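Long-range contacts in pectinesterase (Aspergillus niger, PDB 5C1E), which hydrolyses the methyl esters of pectin, releasing methanol and leaving free galacturonate units, and is probably involved in softening plant tissue: residues 1-6 with 58-63; 92-97 with 106-111; 213-218 with 240-245. All coordinates share one frame; numbering follows the deposited sequence.

All three contacts belong to one parallel beta-helix, but to different levels of it. Interaction 2 is buried in the core, where residues 92-97 and 106-111, from two different parallel sheets, meet near one end of strand 94-96; it has one hydroxyl bond and otherwise aliphatic packing. Its Ile-106 also touches Leu-59 of interaction 1, the nearest atoms being Leu-59 CG and Ile-106 CD1 at 3.6 Å. Interactions 1 and 3 are partly buried, lie on opposite sides of the chain's centre with their own centres about 37 Å apart, and rely more on backbone bonding and polar side chains. Interactions 2 and 3 reach the same sheet, through strands 94-96 and 217-220.

Interaction 1: residues 1-6 with 58-63; sequences ESRTSA and TLYGET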
ATOM      1  N   GLU A   1     -15.042  12.146 -10.859  1.00 32.39           N
ATOM      2  CA  GLU A   1     -15.880  13.022  -9.997  1.00 30.44           C
ATOM      3  C   GLU A   1     -14.974  13.959  -9.209  1.00 24.91           C
ATOM      4  O   GLU A   1     -13.808  13.646  -8.981  1.00 22.54           O
ATOM      5  CB  GLU A   1     -16.751  12.168  -9.060  1.00 35.15           C
ATOM      6  CG  GLU A   1     -17.104  12.830  -7.742  1.00 39.12           C
ATOM      7  CD  GLU A   1     -17.882  11.932  -6.801  1.00 45.38           C
ATOM      8  OE1 GLU A   1     -17.567  11.941  -5.580  1.00 47.02           O
ATOM      9  OE2 GLU A   1     -18.804  11.234  -7.285  1.00 50.60           O
ATOM     10  N   SER A   2     -15.512  15.106  -8.800  1.00 21.47           N
ATOM     11  CA  SER A   2     -14.850  15.956  -7.816  1.00 20.22           C
ATOM     12  C   SER A   2     -15.518  15.703  -6.462  1.00 20.67           C
ATOM     13  O   SER A   2     -16.731  15.551  -6.398  1.00 22.37           O
ATOM     14  CB  SER A   2     -14.954  17.441  -8.205  1.00 19.74           C
ATOM     15  OG  SER A   2     -14.394  17.712  -9.494  1.00 18.84           O
ATOM     16  N   ARG A   3     -14.741  15.602  -5.387  1.00 19.35           N
ATOM     17  CA  ARG A   3     -15.316  15.507  -4.052  1.00 19.03           C
ATOM     18  C   ARG A   3     -14.885  16.716  -3.237  1.00 18.49           C
ATOM     19  O   ARG A   3     -13.758  16.768  -2.734  1.00 18.39           O
ATOM     20  CB  ARG A   3     -14.911  14.207  -3.357  1.00 19.53           C
ATOM     21  CG  ARG A   3     -15.547  14.052  -1.979  1.00 20.41           C
ATOM     22  CD  ARG A   3     -15.007  12.839  -1.219  1.00 20.73           C
ATOM     23  NE  ARG A   3     -15.084  11.632  -2.030  1.00 20.99           N
ATOM     24  CZ  ARG A   3     -14.037  10.936  -2.483  1.00 21.56           C
ATOM     25  NH1 ARG A   3     -12.761  11.282  -2.194  1.00 20.33           N
ATOM     26  NH2 ARG A   3     -14.277   9.865  -3.251  1.00 21.53           N
ATOM     27  N   THR A   4     -15.768  17.708  -3.139  1.00 18.50           N
ATOM     28  CA  THR A   4     -15.423  18.982  -2.510  1.00 18.53           C
ATOM     29  C   THR A   4     -16.323  19.332  -1.335  1.00 18.84           C
ATOM     30  O   THR A   4     -16.274  20.442  -0.812  1.00 17.84           O
ATOM     31  CB  THR A   4     -15.439  20.120  -3.535  1.00 19.18           C
ATOM     32  OG1 THR A   4     -16.777  20.332  -3.971  1.00 19.87           O
ATOM     33  CG2 THR A   4     -14.573  19.751  -4.734  1.00 19.26           C
ATOM     34  N   SER A   5     -17.133  18.369  -0.906  1.00 19.42           N
ATOM     35  CA  SER A   5     -17.879  18.492   0.335  1.00 19.67           C
ATOM     36  C   SER A   5     -18.226  17.094   0.802  1.00 19.20           C
ATOM     37  O   SER A   5     -18.009  16.109   0.074  1.00 19.16           O
ATOM     38  CB  SER A   5     -19.134  19.331   0.147  1.00 20.12           C
ATOM     39  OG  SER A   5     -20.033  18.670  -0.712  1.00 21.80           O
ATOM     40  N   ALA A   6     -18.741  16.995   2.022  1.00 19.28           N
ATOM     41  CA  ALA A   6     -18.951  15.683   2.630  1.00 19.06           C
ATOM     42  C   ALA A   6     -19.995  14.874   1.882  1.00 20.09           C
ATOM     43  O   ALA A   6     -21.086  15.358   1.630  1.00 20.75           O
ATOM     44  CB  ALA A   6     -19.355  15.832   4.085  1.00 19.15           C
ATOM     45  N   THR A  58     -15.569   4.326   6.060  1.00 17.64           N
ATOM     46  CA  THR A  58     -14.950   4.909   4.862  1.00 17.51           C
ATOM     47  C   THR A  58     -14.408   6.298   5.175  1.00 17.77           C
ATOM     48  O   THR A  58     -15.123   7.150   5.742  1.00 17.14           O
ATOM     49  CB  THR A  58     -15.955   4.985   3.694  1.00 17.52           C
ATOM     50  OG1 THR A  58     -16.416   3.671   3.419  1.00 18.46           O
ATOM     51  CG2 THR A  58     -15.290   5.553   2.437  1.00 17.20           C
ATOM     52  N   LEU A  59     -13.135   6.525   4.831  1.00 16.93           N
ATOM     53  CA  LEU A  59     -12.510   7.830   4.972  1.00 17.58           C
ATOM     54  C   LEU A  59     -12.273   8.447   3.586  1.00 17.45           C
ATOM     55  O   LEU A  59     -11.600   7.838   2.749  1.00 17.98           O
ATOM     56  CB  LEU A  59     -11.192   7.655   5.712  1.00 18.73           C
ATOM     57  CG  LEU A  59     -10.382   8.846   6.205  1.00 19.92           C
ATOM     58  CD1 LEU A  59     -11.132   9.769   7.165  1.00 19.99           C
ATOM     59  CD2 LEU A  59      -9.157   8.269   6.900  1.00 20.38           C
ATOM     60  N   TYR A  60     -12.850   9.626   3.342  1.00 16.34           N
ATOM     61  CA  TYR A  60     -12.757  10.296   2.054  1.00 16.56           C
ATOM     62  C   TYR A  60     -11.955  11.556   2.175  1.00 16.25           C
ATOM     63  O   TYR A  60     -12.219  12.364   3.058  1.00 18.04           O
ATOM     64  CB  TYR A  60     -14.126  10.762   1.587  1.00 17.74           C
ATOM     65  CG  TYR A  60     -15.147   9.710   1.313  1.00 17.78           C
ATOM     66  CD1 TYR A  60     -15.078   8.936   0.168  1.00 17.65           C
ATOM     67  CD2 TYR A  60     -16.224   9.528   2.165  1.00 18.05           C
ATOM     68  CE1 TYR A  60     -16.057   7.991  -0.120  1.00 18.51           C
ATOM     69  CE2 TYR A  60     -17.198   8.589   1.884  1.00 18.73           C
ATOM     70  CZ  TYR A  60     -17.111   7.827   0.734  1.00 19.18           C
ATOM     71  OH  TYR A  60     -18.074   6.885   0.474  1.00 19.87           O
ATOM     72  N   GLY A  61     -11.039  11.769   1.241  1.00 15.99           N
ATOM     73  CA  GLY A  61     -10.313  13.022   1.141  1.00 15.27           C
ATOM     74  C   GLY A  61     -10.866  13.926   0.061  1.00 15.45           C
ATOM     75  O   GLY A  61     -11.364  13.471  -0.967  1.00 15.43           O
ATOM     76  N   GLU A  62     -10.766  15.219   0.303  1.00 15.00           N
ATOM     77  CA  GLU A  62     -11.149  16.234  -0.668  1.00 15.83           C
ATOM     78  C   GLU A  62     -10.251  16.162  -1.888  1.00 15.08           C
ATOM     79  O   GLU A  62      -9.027  16.065  -1.752  1.00 15.94           O
ATOM     80  CB  GLU A  62     -11.050  17.629  -0.027  1.00 16.12           C
ATOM     81  CG  GLU A  62     -11.386  18.755  -0.980  1.00 16.93           C
ATOM     82  CD  GLU A  62     -11.301  20.132  -0.355  1.00 18.07           C
ATOM     83  OE1 GLU A  62     -11.088  20.251   0.846  1.00 16.92           O
ATOM     84  OE2 GLU A  62     -11.444  21.119  -1.108  1.00 21.21           O
ATOM     85  N   THR A  63     -10.854  16.183  -3.077  1.00 14.32           N
ATOM     86  CA  THR A  63     -10.091  16.242  -4.323  1.00 14.31           C
ATOM     87  C   THR A  63     -10.932  16.663  -5.514  1.00 13.99           C
ATOM     88  O   THR A  63     -12.105  16.344  -5.577  1.00 14.14           O
ATOM     89  CB  THR A  63      -9.431  14.871  -4.651  1.00 14.00           C
ATOM     90  OG1 THR A  63      -8.727  14.960  -5.893  1.00 13.59           O
ATOM     91  CG2 THR A  63     -10.457  13.754  -4.732  1.00 14.17           C
TER
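Arg-3 carries this contact, its backbone paired with Thr-63 and its guanidinium meeting the CD1 side of Tyr-60. The backbones form a single antiparallel hydrogen-bonded bridge: Arg-3 N donates a hydrogen bond to Thr-63 O at 2.7 Å, and Thr-63 N donates one to Arg-3 O at 3.0 Å. Glu-62 CA adds a CA-H...O contact to Arg-3 O.

With CG trans to the backbone N (chi1 -178°), the arginine runs out extended and then bends at chi3 (-52°), which brings its guanidinium beside strand 57-61. Tyr-60 CD1 lies over one guanidinium face, 3.5 Å from Arg-3 NE, with the two planes 37° apart, so the groups are inclined rather than stacked flat. At the guanidinium edge, NH1 donates to Gly-61 O at 2.9 Å, almost within the guanidinium plane; Asn-105 OD1 takes a second bond from NH1. Arginine suits this place because its long chain spans from the bridge with Thr-63 back to Tyr-60 and Gly-61, while its flat head can take a ring atom against its face and bond in its own plane. The extended Glu-62 side chain bonds through OE1 to Ser-42 N. The N-terminal segment is thus pinned across the end of a strand in the parallel beta-helix of pectin methylesterases.

Interaction 2: residues 92-97 with 106-111; sequences ATVNVV and INVENG
Thr-93 meets strand 107-110 through CB and both of its branches. OG1 donates to Glu-109 O at 2.7 Å, coming from above the carbonyl plane, 38° out of it, at a C=O...donor angle of 126°. This is the one hydrogen bond between the segments, and it joins a side chain to a backbone rather than two backbones. The threonine's chi1 of -61° sets OG1 beside its own backbone N and leaves CG2 opposite that nitrogen; both branches then reach the same carbonyl, with CG2 3.5 Å from Glu-109 O.

The tight part continues among the valines. Val-108 CG1 lies 4.0 Å from Thr-93 CB, the two side chains running antiparallel alongside one another, and 3.9 Å from Val-94 CG2, where the side chains lie roughly perpendicular. One methyl of Val-108 therefore serves both neighbours. Valine suits positions 94 and 108, both in strands, since beta-branching favours extended backbone and presents a short, broad surface; Thr-93 offers a methyl and a hydroxyl from one short side chain. Ile-76 and His-78 of strand 74-78 also pack on Thr-93, while Ile-51 and Leu-121 pack on Val-94.

Asn-110 is buried too. Its CB is 3.9 Å from Thr-93 OG1, and its amide is held elsewhere, ND2 donating to Ile-80 O and Val-119 O. The more open side belongs to partly exposed Glu-109, whose CB leaves in the direction away from residues 92-97; it bonds through OE1 to Thr-77 OG1 and offers this contact chiefly its carbonyl.

Here a corner between two sheets is packed by methyl groups and one side-chain to main-chain bond; the buried threonine hydroxyl can sit among those methyls because a main-chain oxygen accepts from it.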
ATOM      1  N   ALA A  92       3.837   3.444  12.800  1.00 16.48           N
ATOM      2  CA  ALA A  92       2.969   3.755  11.666  1.00 16.49           C
ATOM      3  C   ALA A  92       2.238   5.057  11.877  1.00 16.14           C
ATOM      4  O   ALA A  92       1.729   5.313  12.959  1.00 16.73           O
ATOM      5  CB  ALA A  92       1.970   2.637  11.427  1.00 17.01           C
ATOM      6  N   THR A  93       2.190   5.890  10.842  1.00 15.86           N
ATOM      7  CA  THR A  93       1.387   7.108  10.892  1.00 15.51           C
ATOM      8  C   THR A  93      -0.092   6.751  10.986  1.00 15.14           C
ATOM      9  O   THR A  93      -0.850   7.384  11.741  1.00 14.27           O
ATOM     10  CB  THR A  93       1.674   7.999   9.690  1.00 15.47           C
ATOM     11  OG1 THR A  93       3.054   8.366   9.734  1.00 15.16           O
ATOM     12  CG2 THR A  93       0.820   9.236   9.728  1.00 16.12           C
ATOM     13  N   VAL A  94      -0.484   5.721  10.246  1.00 14.56           N
ATOM     14  CA  VAL A  94      -1.859   5.185  10.306  1.00 14.70           C
ATOM     15  C   VAL A  94      -1.827   3.659  10.455  1.00 15.21           C
ATOM     16  O   VAL A  94      -1.150   2.958   9.683  1.00 14.78           O
ATOM     17  CB  VAL A  94      -2.689   5.527   9.056  1.00 14.66           C
ATOM     18  CG1 VAL A  94      -4.063   4.883   9.151  1.00 14.87           C
ATOM     19  CG2 VAL A  94      -2.851   7.026   8.888  1.00 14.52           C
ATOM     20  N   ASN A  95      -2.561   3.160  11.451  1.00 15.30           N
ATOM     21  CA  ASN A  95      -2.608   1.743  11.768  1.00 16.15           C
ATOM     22  C   ASN A  95      -4.034   1.264  11.577  1.00 16.08           C
ATOM     23  O   ASN A  95      -4.901   1.603  12.366  1.00 16.17           O
ATOM     24  CB  ASN A  95      -2.131   1.513  13.219  1.00 17.38           C
ATOM     25  CG  ASN A  95      -2.144   0.053  13.638  1.00 18.75           C
ATOM     26  OD1 ASN A  95      -2.394  -0.849  12.836  1.00 20.28           O
ATOM     27  ND2 ASN A  95      -1.842  -0.189  14.916  1.00 20.44           N
ATOM     28  N   VAL A  96      -4.284   0.499  10.520  1.00 16.02           N
ATOM     29  CA  VAL A  96      -5.643   0.051  10.221  1.00 16.76           C
ATOM     30  C   VAL A  96      -5.868  -1.364  10.732  1.00 17.09           C
ATOM     31  O   VAL A  96      -5.337  -2.339  10.175  1.00 16.78           O
ATOM     32  CB  VAL A  96      -5.942   0.096   8.722  1.00 16.70           C
ATOM     33  CG1 VAL A  96      -7.389  -0.282   8.465  1.00 17.23           C
ATOM     34  CG2 VAL A  96      -5.672   1.482   8.160  1.00 18.04           C
ATOM     35  N   VAL A  97      -6.673  -1.477  11.776  1.00 18.41           N
ATOM     36  CA  VAL A  97      -7.055  -2.785  12.317  1.00 20.34           C
ATOM     37  C   VAL A  97      -8.574  -3.009  12.256  1.00 22.07           C
ATOM     38  O   VAL A  97      -9.137  -3.830  12.993  1.00 24.79           O
ATOM     39  CB  VAL A  97      -6.510  -2.993  13.738  1.00 20.91           C
ATOM     40  CG1 VAL A  97      -4.998  -3.002  13.712  1.00 20.66           C
ATOM     41  CG2 VAL A  97      -7.045  -1.941  14.703  1.00 21.37           C
ATOM     42  N   ILE A 106      -6.393  10.137   0.001  1.00 14.85           N
ATOM     43  CA  ILE A 106      -5.654  10.633   1.167  1.00 15.05           C
ATOM     44  C   ILE A 106      -4.185  10.264   1.001  1.00 14.93           C
ATOM     45  O   ILE A 106      -3.872   9.158   0.539  1.00 15.03           O
ATOM     46  CB  ILE A 106      -6.261  10.076   2.467  1.00 15.63           C
ATOM     47  CG1 ILE A 106      -7.642  10.731   2.661  1.00 16.53           C
ATOM     48  CG2 ILE A 106      -5.317  10.308   3.643  1.00 15.48           C
ATOM     49  CD1 ILE A 106      -8.207  10.743   4.026  1.00 17.89           C
ATOM     50  N   ASN A 107      -3.298  11.200   1.328  1.00 14.18           N
ATOM     51  CA  ASN A 107      -1.867  10.922   1.395  1.00 14.45           C
ATOM     52  C   ASN A 107      -1.484  10.590   2.838  1.00 14.19           C
ATOM     53  O   ASN A 107      -1.904  11.292   3.754  1.00 14.05           O
ATOM     54  CB  ASN A 107      -1.028  12.127   0.968  1.00 14.92           C
ATOM     55  CG  ASN A 107      -1.352  12.607  -0.426  1.00 14.97           C
ATOM     56  OD1 ASN A 107      -1.930  11.893  -1.244  1.00 15.53           O
ATOM     57  ND2 ASN A 107      -0.999  13.835  -0.694  1.00 15.88           N
ATOM     58  N   VAL A 108      -0.683   9.547   3.012  1.00 13.55           N
ATOM     59  CA  VAL A 108      -0.138   9.164   4.302  1.00 14.37           C
ATOM     60  C   VAL A 108       1.371   9.082   4.208  1.00 14.78           C
ATOM     61  O   VAL A 108       1.917   8.439   3.300  1.00 15.03           O
ATOM     62  CB  VAL A 108      -0.704   7.796   4.800  1.00 14.20           C
ATOM     63  CG1 VAL A 108      -0.145   7.434   6.176  1.00 14.50           C
ATOM     64  CG2 VAL A 108      -2.222   7.841   4.862  1.00 14.24           C
ATOM     65  N   GLU A 109       2.054   9.706   5.162  1.00 15.80           N
ATOM     66  CA  GLU A 109       3.501   9.710   5.150  1.00 17.01           C
ATOM     67  C   GLU A 109       4.099   9.518   6.526  1.00 15.07           C
ATOM     68  O   GLU A 109       3.505   9.867   7.533  1.00 14.94           O
ATOM     69  CB  GLU A 109       4.047  10.988   4.516  1.00 19.87           C
ATOM     70  CG  GLU A 109       3.637  12.256   5.214  1.00 23.19           C
ATOM     71  CD  GLU A 109       4.380  13.479   4.687  1.00 27.02           C
ATOM     72  OE1 GLU A 109       4.861  14.303   5.511  1.00 29.84           O
ATOM     73  OE2 GLU A 109       4.479  13.602   3.446  1.00 29.26           O
ATOM     74  N   ASN A 110       5.265   8.903   6.530  1.00 14.77           N
ATOM     75  CA  ASN A 110       6.152   8.931   7.695  1.00 14.71           C
ATOM     76  C   ASN A 110       7.367   9.758   7.269  1.00 14.87           C
ATOM     77  O   ASN A 110       8.019   9.419   6.293  1.00 15.19           O
ATOM     78  CB  ASN A 110       6.532   7.514   8.140  1.00 14.27           C
ATOM     79  CG  ASN A 110       7.292   7.496   9.471  1.00 14.47           C
ATOM     80  OD1 ASN A 110       8.169   8.313   9.701  1.00 14.95           O
ATOM     81  ND2 ASN A 110       6.952   6.563  10.349  1.00 14.69           N
ATOM     82  N   GLY A 111       7.650  10.850   7.985  1.00 15.72           N
ATOM     83  CA  GLY A 111       8.727  11.757   7.610  1.00 16.15           C
ATOM     84  C   GLY A 111      10.122  11.393   8.102  1.00 17.11           C
ATOM     85  O   GLY A 111      11.037  12.192   7.961  1.00 16.67           O
TER

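Interaction 3: residues 213-218 with 240-245; sequences LTEEVY and INPKGW
Asn-241 and Tyr-218 lie at the centre of this contact, where an Asx turn beside the strand 217-220 of the parallel beta-helix meets the type II turn 213-216. Among the backbone bonds, Asn-241 N donates to Val-217 O at 2.8 Å, nearly straight at 170°; the single bridge of Val-217 with Ile-240 is reinforced by Ile-240 CA, which approaches the same oxygen. Gly-244, with its positive phi, closes the type I turn 241-244.

Apolar and ring contacts come next. Val-217 CG1 touches Ile-240 CD1 at 4.1 Å. Asn-241 CB sits over a face of the Tyr-218 ring in a CH-pi contact, 4.1 Å from the centroid, amide and ring 28° apart. Pro-242 CD makes van der Waals contact with the Glu-215 carboxylate carbon. The Tyr-218 side chain lies about 8 Å from that of Asp-161, the predicted active-site residue.

Side-chain polar bonds complete it. The amide ND2 of Asn-241 donates to Glu-215 O at 3.0 Å, while its OD1 accepts from Lys-243 N, the bond of the Asx turn, and from Lys-243 NZ. Asparagine suits this place because one amide serves as donor to one segment and acceptor within the other. Lys-243, bent at chi3 and chi4, curls back until NZ makes a weak 3.4 Å bond to Tyr-218 OH.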
ATOM      1  N   LEU A 213      18.669   5.509 -10.424  1.00 26.04           N
ATOM      2  CA  LEU A 213      18.646   4.181  -9.822  1.00 23.60           C
ATOM      3  C   LEU A 213      18.702   3.081 -10.880  1.00 22.50           C
ATOM      4  O   LEU A 213      18.189   1.989 -10.659  1.00 19.70           O
ATOM      5  CB  LEU A 213      17.365   4.022  -9.011  1.00 22.82           C
ATOM      6  CG  LEU A 213      17.203   4.953  -7.809  1.00 22.81           C
ATOM      7  CD1 LEU A 213      15.835   4.761  -7.183  1.00 22.42           C
ATOM      8  CD2 LEU A 213      18.300   4.707  -6.783  1.00 23.87           C
ATOM      9  N   THR A 214      19.317   3.362 -12.030  1.00 22.44           N
ATOM     10  CA  THR A 214      19.360   2.370 -13.098  1.00 22.69           C
ATOM     11  C   THR A 214      19.940   1.062 -12.568  1.00 21.95           C
ATOM     12  O   THR A 214      21.023   1.045 -12.016  1.00 20.95           O
ATOM     13  CB  THR A 214      20.168   2.878 -14.305  1.00 23.98           C
ATOM     14  OG1 THR A 214      19.540   4.069 -14.792  1.00 24.57           O
ATOM     15  CG2 THR A 214      20.209   1.826 -15.431  1.00 24.51           C
ATOM     16  N   GLU A 215      19.185  -0.021 -12.731  1.00 22.40           N
ATOM     17  CA  GLU A 215      19.586  -1.370 -12.295  1.00 21.87           C
ATOM     18  C   GLU A 215      19.900  -1.510 -10.798  1.00 21.93           C
ATOM     19  O   GLU A 215      20.571  -2.454 -10.400  1.00 22.19           O
ATOM     20  CB  GLU A 215      20.759  -1.885 -13.152  1.00 22.70           C
ATOM     21  CG  GLU A 215      20.365  -1.998 -14.616  1.00 23.18           C
ATOM     22  CD  GLU A 215      21.359  -2.734 -15.491  1.00 24.25           C
ATOM     23  OE1 GLU A 215      22.432  -3.132 -15.009  1.00 26.02           O
ATOM     24  OE2 GLU A 215      21.042  -2.933 -16.671  1.00 24.97           O
ATOM     25  N   GLU A 216      19.373  -0.609  -9.961  1.00 20.45           N
ATOM     26  CA  GLU A 216      19.629  -0.673  -8.519  1.00 20.83           C
ATOM     27  C   GLU A 216      18.422  -1.113  -7.695  1.00 18.80           C
ATOM     28  O   GLU A 216      18.473  -1.097  -6.460  1.00 18.08           O
ATOM     29  CB  GLU A 216      20.107   0.683  -8.009  1.00 22.42           C
ATOM     30  CG  GLU A 216      21.364   1.167  -8.699  1.00 24.80           C
ATOM     31  CD  GLU A 216      21.977   2.390  -8.050  1.00 26.87           C
ATOM     32  OE1 GLU A 216      21.338   3.035  -7.200  1.00 27.94           O
ATOM     33  OE2 GLU A 216      23.129   2.689  -8.411  1.00 32.03           O
ATOM     34  N   VAL A 217      17.328  -1.465  -8.359  1.00 17.30           N
ATOM     35  CA  VAL A 217      16.095  -1.805  -7.651  1.00 17.20           C
ATOM     36  C   VAL A 217      15.742  -3.257  -7.962  1.00 16.51           C
ATOM     37  O   VAL A 217      15.887  -3.722  -9.100  1.00 17.38           O
ATOM     38  CB  VAL A 217      14.942  -0.823  -7.995  1.00 17.01           C
ATOM     39  CG1 VAL A 217      13.637  -1.222  -7.328  1.00 17.05           C
ATOM     40  CG2 VAL A 217      15.303   0.590  -7.557  1.00 17.67           C
ATOM     41  N   TYR A 218      15.281  -3.967  -6.945  1.00 16.28           N
ATOM     42  CA  TYR A 218      14.808  -5.333  -7.113  1.00 16.42           C
ATOM     43  C   TYR A 218      13.308  -5.409  -6.917  1.00 15.59           C
ATOM     44  O   TYR A 218      12.718  -4.645  -6.152  1.00 14.93           O
ATOM     45  CB  TYR A 218      15.511  -6.258  -6.113  1.00 16.60           C
ATOM     46  CG  TYR A 218      17.008  -6.361  -6.352  1.00 17.77           C
ATOM     47  CD1 TYR A 218      17.526  -7.285  -7.242  1.00 18.14           C
ATOM     48  CD2 TYR A 218      17.889  -5.529  -5.680  1.00 18.56           C
ATOM     49  CE1 TYR A 218      18.900  -7.383  -7.464  1.00 19.02           C
ATOM     50  CE2 TYR A 218      19.258  -5.611  -5.889  1.00 19.99           C
ATOM     51  CZ  TYR A 218      19.758  -6.542  -6.778  1.00 19.67           C
ATOM     52  OH  TYR A 218      21.117  -6.614  -6.976  1.00 21.86           O
ATOM     53  N   ILE A 240      15.004  -1.631 -12.626  1.00 18.33           N
ATOM     54  CA  ILE A 240      15.026  -3.046 -12.219  1.00 18.19           C
ATOM     55  C   ILE A 240      16.329  -3.739 -12.610  1.00 19.12           C
ATOM     56  O   ILE A 240      16.685  -3.830 -13.793  1.00 19.65           O
ATOM     57  CB  ILE A 240      13.802  -3.823 -12.752  1.00 18.18           C
ATOM     58  CG1 ILE A 240      12.500  -3.173 -12.257  1.00 18.42           C
ATOM     59  CG2 ILE A 240      13.874  -5.291 -12.338  1.00 18.19           C
ATOM     60  CD1 ILE A 240      12.396  -3.034 -10.751  1.00 18.29           C
ATOM     61  N   ASN A 241      17.041  -4.227 -11.604  1.00 19.15           N
ATOM     62  CA  ASN A 241      18.254  -4.985 -11.821  1.00 19.90           C
ATOM     63  C   ASN A 241      17.958  -6.215 -12.692  1.00 19.82           C
ATOM     64  O   ASN A 241      16.925  -6.842 -12.542  1.00 19.70           O
ATOM     65  CB  ASN A 241      18.834  -5.394 -10.469  1.00 20.35           C
ATOM     66  CG  ASN A 241      20.160  -6.098 -10.600  1.00 20.94           C
ATOM     67  OD1 ASN A 241      20.210  -7.280 -10.921  1.00 20.36           O
ATOM     68  ND2 ASN A 241      21.248  -5.361 -10.392  1.00 22.89           N
ATOM     69  N   PRO A 242      18.862  -6.563 -13.617  1.00 20.78           N
ATOM     70  CA  PRO A 242      18.614  -7.735 -14.470  1.00 20.63           C
ATOM     71  C   PRO A 242      18.281  -9.044 -13.740  1.00 19.73           C
ATOM     72  O   PRO A 242      17.511  -9.837 -14.259  1.00 18.38           O
ATOM     73  CB  PRO A 242      19.916  -7.878 -15.248  1.00 21.16           C
ATOM     74  CG  PRO A 242      20.435  -6.488 -15.362  1.00 21.95           C
ATOM     75  CD  PRO A 242      19.951  -5.725 -14.153  1.00 21.50           C
ATOM     76  N   LYS A 243      18.851  -9.263 -12.559  1.00 20.01           N
ATOM     77  CA  LYS A 243      18.512 -10.452 -11.758  1.00 20.18           C
ATOM     78  C   LYS A 243      17.055 -10.448 -11.250  1.00 18.69           C
ATOM     79  O   LYS A 243      16.513 -11.502 -10.896  1.00 17.61           O
ATOM     80  CB  LYS A 243      19.503 -10.631 -10.612  1.00 23.60           C
ATOM     81  CG  LYS A 243      20.948 -10.779 -11.076  1.00 26.85           C
ATOM     82  CD  LYS A 243      21.916 -11.105  -9.949  1.00 30.44           C
ATOM     83  CE  LYS A 243      21.939 -10.065  -8.827  1.00 34.62           C
ATOM     84  NZ  LYS A 243      22.455  -8.731  -9.240  1.00 38.63           N
ATOM     85  N   GLY A 244      16.449  -9.263 -11.183  1.00 17.07           N
ATOM     86  CA  GLY A 244      15.043  -9.100 -10.830  1.00 15.91           C
ATOM     87  C   GLY A 244      14.779  -9.178  -9.335  1.00 15.73           C
ATOM     88  O   GLY A 244      14.156  -8.283  -8.752  1.00 15.61           O
ATOM     89  N   TRP A 245      15.222 -10.263  -8.720  1.00 15.73           N
ATOM     90  CA  TRP A 245      14.967 -10.512  -7.315  1.00 15.99           C
ATOM     91  C   TRP A 245      16.277 -10.699  -6.556  1.00 16.77           C
ATOM     92  O   TRP A 245      17.299 -11.068  -7.150  1.00 18.15           O
ATOM     93  CB  TRP A 245      14.090 -11.740  -7.167  1.00 15.36           C
ATOM     94  CG  TRP A 245      12.862 -11.728  -8.035  1.00 15.61           C
ATOM     95  CD1 TRP A 245      12.772 -12.140  -9.333  1.00 15.47           C
ATOM     96  CD2 TRP A 245      11.551 -11.276  -7.669  1.00 15.20           C
ATOM     97  NE1 TRP A 245      11.485 -11.973  -9.796  1.00 15.81           N
ATOM     98  CE2 TRP A 245      10.722 -11.432  -8.799  1.00 15.20           C
ATOM     99  CE3 TRP A 245      11.001 -10.750  -6.506  1.00 14.70           C
ATOM    100  CZ2 TRP A 245       9.370 -11.125  -8.777  1.00 15.64           C
ATOM    101  CZ3 TRP A 245       9.672 -10.418  -6.488  1.00 14.54           C
ATOM    102  CH2 TRP A 245       8.861 -10.615  -7.610  1.00 14.98           C
TER